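PDB 3VYW: MNMC2 from Aquifex aeolicus, which binds S-adenosylmethionine and acts as a tRNA methyltransferase in the modification of the wobble uridine, working without the oxidase domain to which such enzymes are usually fused. Local coordinates for residues K116-W119 with K124-V127. Residues are numbered along the deposited sequence; the frame is centred on the assembly and turned at random.
Sequences KHLW and KLRV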
loop_
_atom_site.group_PDB
_atom_site.type_symbol
_atom_site.label_atom_id
_atom_site.label_comp_id
_atom_site.label_asym_id
_atom_site.label_seq_id
_atom_site.Cartn_x
_atom_site.Cartn_y
_atom_site.Cartn_z
ATOM N N LYS A 116 -12.502 -15.650 2.529
ATOM C CA LYS A 116 -13.132 -16.761 1.879
ATOM C C LYS A 116 -12.215 -17.952 1.701
ATOM O O LYS A 116 -12.583 -19.058 1.965
ATOM C CB LYS A 116 -13.654 -16.334 0.530
ATOM C CG LYS A 116 -14.737 -17.238 0.015
ATOM C CD LYS A 116 -14.653 -17.405 -1.475
ATOM C CE LYS A 116 -15.494 -18.565 -1.921
ATOM N NZ LYS A 116 -16.894 -18.433 -1.481
ATOM N N HIS A 117 -11.025 -17.723 1.210
ATOM C CA HIS A 117 -10.036 -18.739 1.134
ATOM C C HIS A 117 -9.542 -19.228 2.428
ATOM O O HIS A 117 -9.337 -20.396 2.594
ATOM C CB HIS A 117 -8.914 -18.282 0.255
ATOM C CG HIS A 117 -9.360 -18.008 -1.123
ATOM N ND1 HIS A 117 -9.100 -18.809 -2.120
ATOM C CD2 HIS A 117 -10.157 -17.021 -1.618
ATOM C CE1 HIS A 117 -9.664 -18.340 -3.212
ATOM N NE2 HIS A 117 -10.310 -17.245 -2.897
ATOM N N LEU A 118 -9.323 -18.366 3.380
ATOM C CA LEU A 118 -8.784 -18.859 4.603
ATOM C C LEU A 118 -9.738 -19.826 5.222
ATOM O O LEU A 118 -9.342 -20.841 5.716
ATOM C CB LEU A 118 -8.609 -17.729 5.577
ATOM C CG LEU A 118 -7.398 -16.880 5.375
ATOM C CD1 LEU A 118 -7.498 -15.699 6.297
ATOM C CD2 LEU A 118 -6.203 -17.709 5.728
ATOM N N TRP A 119 -10.999 -19.462 5.263
ATOM C CA TRP A 119 -12.008 -20.340 5.756
ATOM C C TRP A 119 -12.282 -21.568 4.948
ATOM O O TRP A 119 -12.642 -22.576 5.486
ATOM C CB TRP A 119 -13.242 -19.595 6.199
ATOM C CG TRP A 119 -12.990 -18.849 7.461
ATOM C CD1 TRP A 119 -12.158 -19.199 8.478
ATOM C CD2 TRP A 119 -13.535 -17.581 7.854
ATOM N NE1 TRP A 119 -12.168 -18.271 9.445
ATOM C CE2 TRP A 119 -12.974 -17.283 9.130
ATOM C CE3 TRP A 119 -14.416 -16.701 7.298
ATOM C CZ2 TRP A 119 -13.288 -16.147 9.806
ATOM C CZ3 TRP A 119 -14.721 -15.560 7.987
ATOM C CH2 TRP A 119 -14.168 -15.291 9.209
ATOM N N LYS A 124 -12.195 -23.412 10.844
ATOM C CA LYS A 124 -12.148 -23.102 12.250
ATOM C C LYS A 124 -11.164 -22.038 12.670
ATOM O O LYS A 124 -11.021 -21.759 13.830
ATOM C CB LYS A 124 -11.887 -24.379 13.017
ATOM C CG LYS A 124 -12.756 -25.526 12.565
ATOM C CD LYS A 124 -13.747 -25.905 13.641
ATOM C CE LYS A 124 -15.156 -25.940 13.096
ATOM N NZ LYS A 124 -15.496 -27.284 12.553
ATOM N N LEU A 125 -10.480 -21.464 11.707
ATOM C CA LEU A 125 -9.415 -20.519 11.935
ATOM C C LEU A 125 -9.821 -19.204 12.531
ATOM O O LEU A 125 -10.738 -18.593 12.101
ATOM C CB LEU A 125 -8.757 -20.244 10.603
ATOM C CG LEU A 125 -7.414 -19.570 10.630
ATOM C CD1 LEU A 125 -6.383 -20.594 10.969
ATOM C CD2 LEU A 125 -7.183 -19.026 9.249
ATOM N N ARG A 126 -9.092 -18.738 13.507
ATOM C CA ARG A 126 -9.423 -17.474 14.068
ATOM C C ARG A 126 -8.578 -16.455 13.380
ATOM O O ARG A 126 -7.413 -16.623 13.262
ATOM C CB ARG A 126 -9.151 -17.489 15.554
ATOM C CG ARG A 126 -9.579 -16.247 16.291
ATOM C CD ARG A 126 -8.443 -15.733 17.140
ATOM N NE ARG A 126 -8.717 -14.426 17.697
ATOM C CZ ARG A 126 -9.917 -13.997 18.039
ATOM N NH1 ARG A 126 -10.959 -14.774 17.873
ATOM N NH2 ARG A 126 -10.072 -12.791 18.533
ATOM N N VAL A 127 -9.181 -15.400 12.888
ATOM C CA VAL A 127 -8.430 -14.445 12.127
ATOM C C VAL A 127 -8.367 -13.100 12.781
ATOM O O VAL A 127 -9.357 -12.561 13.140
ATOM C CB VAL A 127 -9.019 -14.294 10.746
ATOM C CG1 VAL A 127 -8.088 -13.502 9.895
ATOM C CG2 VAL A 127 -9.235 -15.638 10.124
#
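L118 and L125 meet through one methyl branch each, with CD2 of L118 3.9 Å from CD2 of L125; the same L125 methyl lies 4.1 Å from CB of L118, so it rests against both the root and one branch of the helix side chain. The other branch of L118 turns to the next inward-facing residue of the second segment, its CD1 standing 4.2 Å from CG2 of V127. L125 and V127 both direct their CB atoms at the helix while the intervening R126 points away, the alternation expected of an extended chain.

V127 CG2 also marks the passage to the indole of W119, which it approaches obliquely, 4.1 Å from CZ2. It can fill this angle between L118 and W119 because CG1 takes the position anti to the backbone N (chi1 -169°), leaving CG2 beside that nitrogen. At the polar edge, W119 NE1 donates a hydrogen bond to the backbone O of L125 over 3.0 Å. The N-H...O angle of 173° shows a nearly straight bond, and the oxygen lies only 5° out of the ring plane, which helps hold the indole in this rotation and links the last turns of the helix to the chain just ahead of the strand.

Beyond the two segments, the W119 ring also makes a cation-pi contact with R165, and R126 forms a salt bridge with E162. Helix 88-94 packs on L118 through I88, L89 and A92, while L125 touches I98. The contact thus closes the helix-to-strand half of the beta-alpha-beta unit 97-103, 109-121, 126-133 in the Rossmann-like methyltransferase fold, about 14 Å from the bound S-adenosylmethionine measured from the L118 side chain, with strand 126-133 lying between strands 97-103 and 166-172.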